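Local coordinates for protein PAN2-PAN3 deadenylation complex catalytic subunit pan2 (Neurospora crassa, PDB 4CZW) that probably shortens the poly(A) tails of mRNA as the exonuclease subunit of the PAN2-PAN3 deadenylase, its apparently inactive ubiquitin-protease-like domain serving as a scaffold, at residues A265-I273 / M386-V394; T425-E434 / R481-I492. All coordinates share one frame; numbering follows the deposited sequence.

Contact 1. Residues A265-I273 / M386-V394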
ATOM      1  N   ALA A 265       9.287 -13.240  12.092  1.00 49.91           N
ATOM      2  CA  ALA A 265       7.869 -13.568  12.172  1.00 43.86           C
ATOM      3  C   ALA A 265       7.238 -13.502  10.787  1.00 48.26           C
ATOM      4  O   ALA A 265       6.313 -14.253  10.476  1.00 35.34           O
ATOM      5  CB  ALA A 265       7.158 -12.629  13.132  1.00 44.51           C
ATOM      6  N   VAL A 266       7.745 -12.591   9.962  1.00 45.58           N
ATOM      7  CA  VAL A 266       7.339 -12.500   8.564  1.00 43.77           C
ATOM      8  C   VAL A 266       8.463 -13.015   7.673  1.00 45.51           C
ATOM      9  O   VAL A 266       9.552 -12.441   7.639  1.00 43.82           O
ATOM     10  CB  VAL A 266       6.982 -11.056   8.165  1.00 40.34           C
ATOM     11  CG1 VAL A 266       6.675 -10.979   6.676  1.00 47.46           C
ATOM     12  CG2 VAL A 266       5.806 -10.554   8.983  1.00 35.94           C
ATOM     13  N   LEU A 267       8.197 -14.100   6.956  1.00 42.82           N
ATOM     14  CA  LEU A 267       9.228 -14.757   6.161  1.00 39.38           C
ATOM     15  C   LEU A 267       9.058 -14.501   4.666  1.00 43.08           C
ATOM     16  O   LEU A 267       8.310 -15.205   3.987  1.00 47.67           O
ATOM     17  CB  LEU A 267       9.225 -16.263   6.438  1.00 40.25           C
ATOM     18  CG  LEU A 267      10.370 -17.078   5.836  1.00 37.95           C
ATOM     19  CD1 LEU A 267      11.709 -16.607   6.381  1.00 44.57           C
ATOM     20  CD2 LEU A 267      10.171 -18.562   6.103  1.00 43.76           C
ATOM     21  N   ALA A 268       9.758 -13.491   4.160  1.00 35.34           N
ATOM     22  CA  ALA A 268       9.748 -13.186   2.733  1.00 43.58           C
ATOM     23  C   ALA A 268      10.844 -13.970   2.018  1.00 45.38           C
ATOM     24  O   ALA A 268      11.989 -14.001   2.469  1.00 47.29           O
ATOM     25  CB  ALA A 268       9.922 -11.694   2.504  1.00 39.92           C
ATOM     26  N   LEU A 269      10.491 -14.601   0.902  1.00 40.94           N
ATOM     27  CA  LEU A 269      11.424 -15.476   0.199  1.00 40.59           C
ATOM     28  C   LEU A 269      11.502 -15.182  -1.298  1.00 41.88           C
ATOM     29  O   LEU A 269      10.481 -15.106  -1.980  1.00 43.97           O
ATOM     30  CB  LEU A 269      11.030 -16.939   0.410  1.00 40.10           C
ATOM     31  CG  LEU A 269      10.983 -17.444   1.853  1.00 42.66           C
ATOM     32  CD1 LEU A 269      10.454 -18.869   1.905  1.00 34.17           C
ATOM     33  CD2 LEU A 269      12.358 -17.353   2.497  1.00 43.65           C
ATOM     34  N   CYS A 270      12.723 -15.025  -1.800  1.00 38.61           N
ATOM     35  CA  CYS A 270      12.953 -14.888  -3.234  1.00 36.24           C
ATOM     36  C   CYS A 270      13.309 -16.243  -3.835  1.00 43.15           C
ATOM     37  O   CYS A 270      14.222 -16.918  -3.363  1.00 51.50           O
ATOM     38  CB  CYS A 270      14.061 -13.871  -3.515  1.00 47.96           C
ATOM     39  SG  CYS A 270      13.608 -12.159  -3.160  1.00 50.63           S
ATOM     40  N   THR A 271      12.583 -16.634  -4.876  1.00 43.91           N
ATOM     41  CA  THR A 271      12.732 -17.962  -5.463  1.00 46.41           C
ATOM     42  C   THR A 271      14.053 -18.136  -6.208  1.00 45.11           C
ATOM     43  O   THR A 271      14.618 -19.230  -6.225  1.00 49.10           O
ATOM     44  CB  THR A 271      11.576 -18.275  -6.430  1.00 39.27           C
ATOM     45  OG1 THR A 271      11.505 -17.259  -7.437  1.00 37.97           O
ATOM     46  CG2 THR A 271      10.255 -18.332  -5.678  1.00 35.21           C
ATOM     47  N   GLU A 272      14.530 -17.055  -6.822  1.00 48.77           N
ATOM     48  CA  GLU A 272      15.788 -17.061  -7.572  1.00 51.51           C
ATOM     49  C   GLU A 272      15.808 -18.128  -8.665  1.00 48.26           C
ATOM     50  O   GLU A 272      16.800 -18.837  -8.833  1.00 56.12           O
ATOM     51  CB  GLU A 272      16.976 -17.259  -6.626  1.00 45.70           C
ATOM     52  CG  GLU A 272      17.087 -16.205  -5.538  1.00 52.48           C
ATOM     53  CD  GLU A 272      17.246 -14.805  -6.097  1.00 61.59           C
ATOM     54  OE1 GLU A 272      18.395 -14.397  -6.363  1.00 67.72           O
ATOM     55  OE2 GLU A 272      16.221 -14.111  -6.267  1.00 67.22           O
ATOM     56  N   ILE A 273      14.709 -18.236  -9.403  1.00 48.70           N
ATOM     57  CA  ILE A 273      14.616 -19.179 -10.512  1.00 49.27           C
ATOM     58  C   ILE A 273      15.395 -18.667 -11.721  1.00 54.62           C
ATOM     59  O   ILE A 273      15.064 -17.624 -12.283  1.00 62.60           O
ATOM     60  CB  ILE A 273      13.152 -19.426 -10.919  1.00 43.63           C
ATOM     61  CG1 ILE A 273      12.357 -19.975  -9.734  1.00 47.02           C
ATOM     62  CG2 ILE A 273      13.082 -20.375 -12.103  1.00 49.70           C
ATOM     63  CD1 ILE A 273      10.878 -20.133 -10.011  1.00 49.97           C
HETATM   64  N   MSE A 386       5.537 -18.739 -13.202  1.00 43.22           N
HETATM   65  CA  MSE A 386       6.575 -19.036 -12.220  1.00 38.29           C
HETATM   66  C   MSE A 386       6.560 -18.049 -11.052  1.00 41.62           C
HETATM   67  O   MSE A 386       6.407 -16.845 -11.252  1.00 40.70           O
HETATM   68  CB  MSE A 386       7.951 -19.037 -12.888  1.00 43.26           C
HETATM   69  CG  MSE A 386       8.271 -20.314 -13.648  1.00 48.21           C
HETATM   70 SE   MSE A 386       8.612 -21.807 -12.440  1.00 57.45          SE
HETATM   71  CE  MSE A 386       7.300 -23.076 -13.118  1.00 40.03           C
ATOM     72  N   PRO A 387       6.728 -18.564  -9.824  1.00 39.18           N
ATOM     73  CA  PRO A 387       6.735 -17.735  -8.615  1.00 41.52           C
ATOM     74  C   PRO A 387       8.022 -16.926  -8.469  1.00 38.81           C
ATOM     75  O   PRO A 387       9.100 -17.415  -8.805  1.00 37.53           O
ATOM     76  CB  PRO A 387       6.610 -18.765  -7.491  1.00 40.37           C
ATOM     77  CG  PRO A 387       7.253 -19.984  -8.046  1.00 39.22           C
ATOM     78  CD  PRO A 387       6.923 -19.991  -9.514  1.00 42.28           C
ATOM     79  N   VAL A 388       7.901 -15.700  -7.970  1.00 34.27           N
ATOM     80  CA  VAL A 388       9.057 -14.832  -7.789  1.00 31.52           C
ATOM     81  C   VAL A 388       9.310 -14.565  -6.310  1.00 41.19           C
ATOM     82  O   VAL A 388      10.416 -14.772  -5.812  1.00 44.66           O
ATOM     83  CB  VAL A 388       8.875 -13.491  -8.524  1.00 38.23           C
ATOM     84  CG1 VAL A 388      10.081 -12.595  -8.299  1.00 38.93           C
ATOM     85  CG2 VAL A 388       8.654 -13.728 -10.006  1.00 35.31           C
ATOM     86  N   VAL A 389       8.276 -14.104  -5.614  1.00 38.64           N
ATOM     87  CA  VAL A 389       8.368 -13.853  -4.181  1.00 35.33           C
ATOM     88  C   VAL A 389       7.321 -14.671  -3.430  1.00 39.40           C
ATOM     89  O   VAL A 389       6.142 -14.661  -3.785  1.00 44.51           O
ATOM     90  CB  VAL A 389       8.183 -12.358  -3.850  1.00 31.07           C
ATOM     91  CG1 VAL A 389       8.374 -12.117  -2.359  1.00 26.45           C
ATOM     92  CG2 VAL A 389       9.152 -11.510  -4.657  1.00 34.29           C
ATOM     93  N   VAL A 390       7.760 -15.382  -2.397  1.00 39.74           N
ATOM     94  CA  VAL A 390       6.862 -16.197  -1.586  1.00 37.28           C
ATOM     95  C   VAL A 390       6.805 -15.655  -0.160  1.00 38.02           C
ATOM     96  O   VAL A 390       7.841 -15.408   0.457  1.00 44.19           O
ATOM     97  CB  VAL A 390       7.307 -17.670  -1.566  1.00 37.72           C
ATOM     98  CG1 VAL A 390       6.385 -18.493  -0.686  1.00 37.92           C
ATOM     99  CG2 VAL A 390       7.334 -18.230  -2.979  1.00 37.78           C
HETATM  100  N   MSE A 391       5.595 -15.472   0.360  1.00 38.92           N
HETATM  101  CA  MSE A 391       5.416 -14.836   1.661  1.00 43.65           C
HETATM  102  C   MSE A 391       4.829 -15.773   2.712  1.00 44.17           C
HETATM  103  O   MSE A 391       3.715 -16.274   2.565  1.00 44.62           O
HETATM  104  CB  MSE A 391       4.518 -13.606   1.524  1.00 37.81           C
HETATM  105  CG  MSE A 391       4.429 -12.752   2.778  1.00 45.09           C
HETATM  106 SE   MSE A 391       6.035 -11.688   3.082  1.00 55.37          SE
HETATM  107  CE  MSE A 391       5.936 -10.525   1.519  1.00 44.92           C
ATOM    108  N   PHE A 392       5.592 -15.999   3.778  1.00 46.20           N
ATOM    109  CA  PHE A 392       5.111 -16.755   4.928  1.00 42.29           C
ATOM    110  C   PHE A 392       5.031 -15.859   6.158  1.00 42.76           C
ATOM    111  O   PHE A 392       5.795 -14.903   6.291  1.00 48.00           O
ATOM    112  CB  PHE A 392       6.024 -17.947   5.225  1.00 41.96           C
ATOM    113  CG  PHE A 392       5.850 -19.105   4.285  1.00 33.58           C
ATOM    114  CD1 PHE A 392       4.890 -20.075   4.527  1.00 44.29           C
ATOM    115  CD2 PHE A 392       6.658 -19.234   3.169  1.00 34.81           C
ATOM    116  CE1 PHE A 392       4.733 -21.145   3.668  1.00 43.12           C
ATOM    117  CE2 PHE A 392       6.507 -20.304   2.306  1.00 33.16           C
ATOM    118  CZ  PHE A 392       5.542 -21.259   2.555  1.00 33.63           C
ATOM    119  N   GLN A 393       4.099 -16.169   7.052  1.00 38.68           N
ATOM    120  CA  GLN A 393       4.067 -15.537   8.363  1.00 39.64           C
ATOM    121  C   GLN A 393       3.714 -16.592   9.402  1.00 43.03           C
ATOM    122  O   GLN A 393       3.153 -17.635   9.066  1.00 44.76           O
ATOM    123  CB  GLN A 393       3.068 -14.378   8.407  1.00 39.07           C
ATOM    124  CG  GLN A 393       1.635 -14.788   8.704  1.00 42.51           C
ATOM    125  CD  GLN A 393       0.807 -13.643   9.257  1.00 46.49           C
ATOM    126  OE1 GLN A 393       1.246 -12.493   9.268  1.00 50.64           O
ATOM    127  NE2 GLN A 393      -0.395 -13.955   9.726  1.00 47.89           N
ATOM    128  N   VAL A 394       4.055 -16.326  10.659  1.00 46.47           N
ATOM    129  CA  VAL A 394       3.773 -17.268  11.735  1.00 46.46           C
ATOM    130  C   VAL A 394       2.267 -17.498  11.859  1.00 49.04           C
ATOM    131  O   VAL A 394       1.479 -16.553  11.832  1.00 52.97           O
ATOM    132  CB  VAL A 394       4.353 -16.783  13.080  1.00 49.26           C
ATOM    133  CG1 VAL A 394       5.869 -16.890  13.065  1.00 47.36           C
ATOM    134  CG2 VAL A 394       3.928 -15.355  13.373  1.00 46.71           C
TER
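M391, present as selenomethionine like M386, extends its CG opposite the backbone N (chi1 -172°) and bends at its next two torsions, which sets SE 3.7 Å from CG1 of V266 and against CB of A268. L269, with CG beside its own N (chi1 -59°), sends CD1 obliquely to CD2 of the F392 ring, 4.0 Å away, and L267 meets F392 through their CB atoms. V266, A268 and M391 occupy one face of the sheet, L267, L269, V390 and F392 the other. The backbone evidence is an antiparallel ladder in the USP-like domain, the axes of 266-270 and 386-394 running at 165°: L267 with F392 and L269 with V390 are hydrogen-bonded pairs, and V390 N reaches L269 O at 2.8 Å. Strand 321-334 flanks 386-394 on its other edge, where V388 and V389 form a classic beta bulge against it. Near this bulge the ladder ends with T271 N donating to V388 O at 3.0 Å, while T271 OG1 lies 2.8 Å from P387 O and 3.2 Å from V388 O, within reach of both carbonyls. Beyond it, CD1 of I273 packs on SE of M386 and CD of P387, beside W282 of helix 276-282.

Contact 2. Residues T425-E434 / R481-I492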
ATOM      1  N   THR A 425      -5.409  32.506   4.494  1.00 70.45           N
ATOM      2  CA  THR A 425      -6.766  32.382   3.976  1.00 57.29           C
ATOM      3  C   THR A 425      -7.521  31.286   4.719  1.00 50.87           C
ATOM      4  O   THR A 425      -8.549  30.800   4.251  1.00 49.24           O
ATOM      5  CB  THR A 425      -6.774  32.072   2.469  1.00 50.17           C
ATOM      6  OG1 THR A 425      -6.005  30.890   2.218  1.00 50.26           O
ATOM      7  CG2 THR A 425      -6.181  33.232   1.684  1.00 48.78           C
ATOM      8  N   TYR A 426      -7.000  30.901   5.880  1.00 51.36           N
ATOM      9  CA  TYR A 426      -7.613  29.849   6.681  1.00 46.23           C
ATOM     10  C   TYR A 426      -7.438  30.112   8.172  1.00 46.06           C
ATOM     11  O   TYR A 426      -6.537  30.841   8.585  1.00 54.44           O
ATOM     12  CB  TYR A 426      -7.020  28.483   6.319  1.00 49.48           C
ATOM     13  CG  TYR A 426      -5.535  28.362   6.591  1.00 56.95           C
ATOM     14  CD1 TYR A 426      -4.601  28.757   5.643  1.00 54.06           C
ATOM     15  CD2 TYR A 426      -5.067  27.846   7.794  1.00 53.18           C
ATOM     16  CE1 TYR A 426      -3.244  28.647   5.885  1.00 54.62           C
ATOM     17  CE2 TYR A 426      -3.712  27.735   8.047  1.00 54.33           C
ATOM     18  CZ  TYR A 426      -2.806  28.136   7.088  1.00 59.48           C
ATOM     19  OH  TYR A 426      -1.456  28.023   7.334  1.00 64.11           O
ATOM     20  N   GLU A 427      -8.311  29.510   8.973  1.00 39.68           N
ATOM     21  CA  GLU A 427      -8.208  29.588  10.423  1.00 43.80           C
ATOM     22  C   GLU A 427      -8.197  28.182  11.011  1.00 52.51           C
ATOM     23  O   GLU A 427      -9.219  27.496  11.015  1.00 54.87           O
ATOM     24  CB  GLU A 427      -9.358  30.408  11.009  1.00 43.28           C
ATOM     25  CG  GLU A 427      -9.421  31.838  10.498  1.00 55.23           C
ATOM     26  CD  GLU A 427     -10.548  32.634  11.126  1.00 58.71           C
ATOM     27  OE1 GLU A 427     -11.125  32.164  12.130  1.00 54.27           O
ATOM     28  OE2 GLU A 427     -10.860  33.730  10.614  1.00 64.31           O
ATOM     29  N   LEU A 428      -7.032  27.765  11.502  1.00 55.28           N
ATOM     30  CA  LEU A 428      -6.827  26.406  11.998  1.00 53.24           C
ATOM     31  C   LEU A 428      -7.830  26.001  13.071  1.00 52.87           C
ATOM     32  O   LEU A 428      -8.368  26.847  13.788  1.00 52.13           O
ATOM     33  CB  LEU A 428      -5.407  26.254  12.547  1.00 52.90           C
ATOM     34  CG  LEU A 428      -4.263  26.337  11.536  1.00 58.22           C
ATOM     35  CD1 LEU A 428      -2.923  26.274  12.247  1.00 54.03           C
ATOM     36  CD2 LEU A 428      -4.378  25.221  10.509  1.00 57.32           C
ATOM     37  N   LEU A 429      -8.077  24.699  13.171  1.00 51.63           N
ATOM     38  CA  LEU A 429      -8.983  24.161  14.176  1.00 56.25           C
ATOM     39  C   LEU A 429      -8.452  24.406  15.580  1.00 54.53           C
ATOM     40  O   LEU A 429      -7.258  24.253  15.836  1.00 53.91           O
ATOM     41  CB  LEU A 429      -9.201  22.663  13.959  1.00 55.73           C
ATOM     42  CG  LEU A 429      -9.929  22.236  12.685  1.00 57.84           C
ATOM     43  CD1 LEU A 429      -9.943  20.721  12.563  1.00 56.33           C
ATOM     44  CD2 LEU A 429     -11.345  22.790  12.665  1.00 50.10           C
ATOM     45  N   ASP A 430      -9.341  24.793  16.488  1.00 56.78           N
ATOM     46  CA  ASP A 430      -8.969  24.948  17.885  1.00 57.83           C
ATOM     47  C   ASP A 430      -8.797  23.568  18.510  1.00 63.07           C
ATOM     48  O   ASP A 430      -9.671  22.710  18.387  1.00 61.84           O
ATOM     49  CB  ASP A 430     -10.015  25.762  18.645  1.00 62.20           C
ATOM     50  CG  ASP A 430      -9.580  26.095  20.057  1.00 63.39           C
ATOM     51  OD1 ASP A 430      -8.805  27.059  20.230  1.00 64.73           O
ATOM     52  OD2 ASP A 430     -10.016  25.396  20.996  1.00 69.50           O
ATOM     53  N   ARG A 431      -7.665  23.364  19.174  1.00 67.07           N
ATOM     54  CA  ARG A 431      -7.312  22.059  19.722  1.00 67.26           C
ATOM     55  C   ARG A 431      -8.278  21.613  20.816  1.00 65.79           C
ATOM     56  O   ARG A 431      -8.415  20.419  21.088  1.00 63.30           O
ATOM     57  CB  ARG A 431      -5.882  22.093  20.268  1.00 69.64           C
ATOM     58  CG  ARG A 431      -5.230  20.729  20.414  1.00 74.95           C
ATOM     59  CD  ARG A 431      -3.841  20.854  21.023  1.00 69.39           C
ATOM     60  NE  ARG A 431      -3.033  21.859  20.338  1.00 85.36           N
ATOM     61  CZ  ARG A 431      -2.213  21.599  19.324  1.00 93.40           C
ATOM     62  NH1 ARG A 431      -2.087  20.359  18.870  1.00 73.54           N
ATOM     63  NH2 ARG A 431      -1.517  22.580  18.764  1.00 77.52           N
ATOM     64  N   GLU A 432      -8.952  22.576  21.436  1.00 65.54           N
ATOM     65  CA  GLU A 432      -9.830  22.292  22.564  1.00 68.40           C
ATOM     66  C   GLU A 432     -11.294  22.136  22.156  1.00 68.70           C
ATOM     67  O   GLU A 432     -11.977  21.219  22.615  1.00 81.13           O
ATOM     68  CB  GLU A 432      -9.706  23.398  23.615  1.00 78.04           C
ATOM     69  CG  GLU A 432     -10.632  23.229  24.810  1.00 88.54           C
ATOM     70  CD  GLU A 432     -10.573  24.407  25.762  1.00105.75           C
ATOM     71  OE1 GLU A 432      -9.818  25.362  25.484  1.00 99.30           O
ATOM     72  OE2 GLU A 432     -11.284  24.379  26.789  1.00 98.57           O
ATOM     73  N   THR A 433     -11.772  23.026  21.293  1.00 68.42           N
ATOM     74  CA  THR A 433     -13.197  23.096  20.986  1.00 68.28           C
ATOM     75  C   THR A 433     -13.577  22.478  19.641  1.00 65.31           C
ATOM     76  O   THR A 433     -14.719  22.063  19.447  1.00 67.09           O
ATOM     77  CB  THR A 433     -13.689  24.556  21.000  1.00 67.36           C
ATOM     78  OG1 THR A 433     -12.979  25.314  20.014  1.00 65.07           O
ATOM     79  CG2 THR A 433     -13.465  25.178  22.369  1.00 73.70           C
ATOM     80  N   GLU A 434     -12.625  22.416  18.715  1.00 61.19           N
ATOM     81  CA  GLU A 434     -12.918  21.932  17.369  1.00 62.03           C
ATOM     82  C   GLU A 434     -12.218  20.615  17.044  1.00 59.30           C
ATOM     83  O   GLU A 434     -11.444  20.534  16.090  1.00 63.89           O
ATOM     84  CB  GLU A 434     -12.532  22.990  16.333  1.00 63.48           C
ATOM     85  CG  GLU A 434     -13.410  24.231  16.358  1.00 55.95           C
ATOM     86  CD  GLU A 434     -13.022  25.244  15.299  1.00 61.59           C
ATOM     87  OE1 GLU A 434     -11.810  25.483  15.120  1.00 57.34           O
ATOM     88  OE2 GLU A 434     -13.929  25.804  14.650  1.00 69.98           O
ATOM     89  N   ARG A 481     -15.044  24.335   7.337  1.00 41.00           N
ATOM     90  CA  ARG A 481     -16.009  24.017   8.389  1.00 43.03           C
ATOM     91  C   ARG A 481     -17.430  23.948   7.840  1.00 50.32           C
ATOM     92  O   ARG A 481     -17.897  24.878   7.182  1.00 52.68           O
ATOM     93  CB  ARG A 481     -15.940  25.054   9.512  1.00 41.97           C
ATOM     94  CG  ARG A 481     -14.628  25.077  10.273  1.00 48.87           C
ATOM     95  CD  ARG A 481     -14.613  26.205  11.293  1.00 51.31           C
ATOM     96  NE  ARG A 481     -13.415  26.178  12.126  1.00 47.90           N
ATOM     97  CZ  ARG A 481     -12.268  26.767  11.805  1.00 54.95           C
ATOM     98  NH1 ARG A 481     -12.158  27.430  10.661  1.00 50.63           N
ATOM     99  NH2 ARG A 481     -11.229  26.690  12.625  1.00 51.16           N
ATOM    100  N   GLY A 482     -18.118  22.846   8.118  1.00 45.22           N
ATOM    101  CA  GLY A 482     -19.467  22.650   7.619  1.00 43.37           C
ATOM    102  C   GLY A 482     -20.540  22.951   8.648  1.00 50.52           C
ATOM    103  O   GLY A 482     -21.732  22.807   8.370  1.00 58.45           O
ATOM    104  N   GLN A 483     -20.117  23.374   9.836  1.00 48.61           N
ATOM    105  CA  GLN A 483     -21.049  23.673  10.918  1.00 48.93           C
ATOM    106  C   GLN A 483     -20.388  24.526  11.995  1.00 49.50           C
ATOM    107  O   GLN A 483     -19.179  24.763  11.953  1.00 50.18           O
ATOM    108  CB  GLN A 483     -21.588  22.376  11.521  1.00 43.55           C
ATOM    109  CG  GLN A 483     -20.508  21.432  12.025  1.00 50.73           C
ATOM    110  CD  GLN A 483     -20.896  19.974  11.876  1.00 57.93           C
ATOM    111  OE1 GLN A 483     -21.415  19.564  10.837  1.00 63.22           O
ATOM    112  NE2 GLN A 483     -20.648  19.183  12.913  1.00 78.54           N
ATOM    113  N   GLY A 484     -21.186  24.986  12.954  1.00 48.65           N
ATOM    114  CA  GLY A 484     -20.685  25.819  14.033  1.00 52.80           C
ATOM    115  C   GLY A 484     -20.766  27.303  13.725  1.00 55.55           C
ATOM    116  O   GLY A 484     -21.275  27.703  12.676  1.00 53.62           O
ATOM    117  N   SER A 485     -20.257  28.119  14.644  1.00 57.82           N
ATOM    118  CA  SER A 485     -20.283  29.570  14.496  1.00 56.15           C
ATOM    119  C   SER A 485     -19.468  30.040  13.297  1.00 59.40           C
ATOM    120  O   SER A 485     -19.847  30.991  12.613  1.00 65.85           O
ATOM    121  CB  SER A 485     -19.763  30.237  15.769  1.00 62.28           C
ATOM    122  OG  SER A 485     -18.451  29.793  16.071  1.00 77.91           O
ATOM    123  N   ARG A 486     -18.343  29.376  13.051  1.00 58.52           N
ATOM    124  CA  ARG A 486     -17.491  29.718  11.918  1.00 58.60           C
ATOM    125  C   ARG A 486     -17.746  28.786  10.739  1.00 53.62           C
ATOM    126  O   ARG A 486     -16.812  28.359  10.060  1.00 57.11           O
ATOM    127  CB  ARG A 486     -16.015  29.677  12.319  1.00 52.70           C
ATOM    128  CG  ARG A 486     -15.570  30.876  13.142  1.00 58.59           C
ATOM    129  CD  ARG A 486     -14.077  30.832  13.426  1.00 60.40           C
ATOM    130  NE  ARG A 486     -13.718  29.727  14.308  1.00 58.80           N
ATOM    131  CZ  ARG A 486     -12.476  29.453  14.692  1.00 56.64           C
ATOM    132  NH1 ARG A 486     -11.468  30.203  14.269  1.00 55.13           N
ATOM    133  NH2 ARG A 486     -12.241  28.428  15.500  1.00 60.89           N
ATOM    134  N   GLU A 487     -19.016  28.471  10.507  1.00 54.53           N
ATOM    135  CA  GLU A 487     -19.408  27.669   9.356  1.00 54.44           C
ATOM    136  C   GLU A 487     -19.087  28.416   8.068  1.00 51.27           C
ATOM    137  O   GLU A 487     -19.525  29.550   7.875  1.00 56.91           O
ATOM    138  CB  GLU A 487     -20.897  27.324   9.416  1.00 53.75           C
ATOM    139  CG  GLU A 487     -21.406  26.541   8.217  1.00 64.97           C
ATOM    140  CD  GLU A 487     -22.904  26.315   8.264  1.00 68.29           C
ATOM    141  OE1 GLU A 487     -23.547  26.783   9.228  1.00 64.40           O
ATOM    142  OE2 GLU A 487     -23.438  25.672   7.337  1.00 56.03           O
ATOM    143  N   GLY A 488     -18.315  27.781   7.194  1.00 49.53           N
ATOM    144  CA  GLY A 488     -17.905  28.407   5.952  1.00 42.06           C
ATOM    145  C   GLY A 488     -16.453  28.843   5.985  1.00 45.96           C
ATOM    146  O   GLY A 488     -15.853  29.113   4.946  1.00 43.59           O
ATOM    147  N   VAL A 489     -15.886  28.908   7.186  1.00 43.96           N
ATOM    148  CA  VAL A 489     -14.496  29.314   7.357  1.00 48.21           C
ATOM    149  C   VAL A 489     -13.551  28.129   7.174  1.00 47.31           C
ATOM    150  O   VAL A 489     -13.718  27.085   7.804  1.00 49.90           O
ATOM    151  CB  VAL A 489     -14.258  29.943   8.744  1.00 50.79           C
ATOM    152  CG1 VAL A 489     -12.809  30.386   8.887  1.00 47.32           C
ATOM    153  CG2 VAL A 489     -15.201  31.116   8.960  1.00 48.91           C
ATOM    154  N   ALA A 490     -12.557  28.300   6.307  1.00 39.05           N
ATOM    155  CA  ALA A 490     -11.599  27.240   6.019  1.00 53.38           C
ATOM    156  C   ALA A 490     -10.620  27.038   7.171  1.00 52.45           C
ATOM    157  O   ALA A 490     -10.167  28.001   7.789  1.00 51.27           O
ATOM    158  CB  ALA A 490     -10.845  27.549   4.735  1.00 39.20           C
ATOM    159  N   PHE A 491     -10.301  25.780   7.457  1.00 48.91           N
ATOM    160  CA  PHE A 491      -9.291  25.460   8.459  1.00 51.28           C
ATOM    161  C   PHE A 491      -8.114  24.746   7.803  1.00 48.81           C
ATOM    162  O   PHE A 491      -7.081  24.518   8.432  1.00 54.49           O
ATOM    163  CB  PHE A 491      -9.886  24.612   9.589  1.00 50.46           C
ATOM    164  CG  PHE A 491     -10.429  23.282   9.143  1.00 48.90           C
ATOM    165  CD1 PHE A 491     -11.727  23.169   8.673  1.00 49.74           C
ATOM    166  CD2 PHE A 491      -9.648  22.142   9.217  1.00 48.48           C
ATOM    167  CE1 PHE A 491     -12.229  21.944   8.273  1.00 47.06           C
ATOM    168  CE2 PHE A 491     -10.143  20.917   8.818  1.00 50.51           C
ATOM    169  CZ  PHE A 491     -11.435  20.817   8.348  1.00 50.58           C
ATOM    170  N   ILE A 492      -8.282  24.397   6.532  1.00 47.09           N
ATOM    171  CA  ILE A 492      -7.197  23.853   5.725  1.00 39.13           C
ATOM    172  C   ILE A 492      -7.197  24.498   4.346  1.00 50.66           C
ATOM    173  O   ILE A 492      -8.200  24.459   3.635  1.00 55.37           O
ATOM    174  CB  ILE A 492      -7.300  22.324   5.556  1.00 46.30           C
ATOM    175  CG1 ILE A 492      -7.113  21.614   6.896  1.00 48.01           C
ATOM    176  CG2 ILE A 492      -6.258  21.828   4.564  1.00 39.12           C
ATOM    177  CD1 ILE A 492      -7.211  20.106   6.802  1.00 30.03           C
TER
HETATM  178  O   HOH W   1      -7.074  23.206  10.931  1.00 42.32           O
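The turn region between strands 471-481 and 490-496 of the exonuclease domain receives the linker 425-434 through a network of two arginines and two glutamates. R481, its chain extended from CG to NE (chi3 175°), takes hold of E434 side-on: NE lies 2.6 Å from OE2, and NH2 reaches OE1 at 2.8 Å on the syn side, the carboxylate and guanidinium planes being 21° apart. The same guanidinium grips E427 O end-on with NH1 and NH2, the latter at 2.7 Å but above the carbonyl plane. R486, bent at chi3 (-67°), spans both acids, NH1 meeting E427 OE1 at 2.9 Å and NH2 meeting E434 OE1 at 3.0 Å; its CZ lies over one face of the R481 guanidinium, while CB of F491 lies over the opposite face. A leucine in place of R481 would probably leave E427 O without its two side-chain donors and E434 with a single arginine partner. E434 is further fixed by D430 N, which donates to the anti lone pair of OE1, and an Asx turn at D430 shapes the linker here. At the start of the linker, E427 N bonds to A490 O at 2.7 Å, and F491, at a classic beta bulge with I492 opposite V479, offers its ring face to L429 CD2, 4.0 Å from the centroid in a CH-pi contact. A water accepts from L429 N and donates to F491 O. A490 lies about 10 Å, side chain to side chain, from D445, a probable ligand of the catalytic metal.

The two contacts sit on opposite sides of the chain's centre, with centres 49 Å apart and nearest atoms about 33 Å apart, and share no element. Contact 1 belongs to the USP-like domain, thought to act as a scaffold, and is buried: 16 of its 17 touching residues are buried, and it joins two strands by backbone bonds and apolar side chains. Contact 2 is only partly buried, with 5 of 12 such residues buried, and ties an irregular linker to the exonuclease domain chiefly through charged side chains and carbonyl oxygens. Contact 1 buries 714 Å² and contact 2 536 Å². Along the chain, contact 1 closes before contact 2 opens.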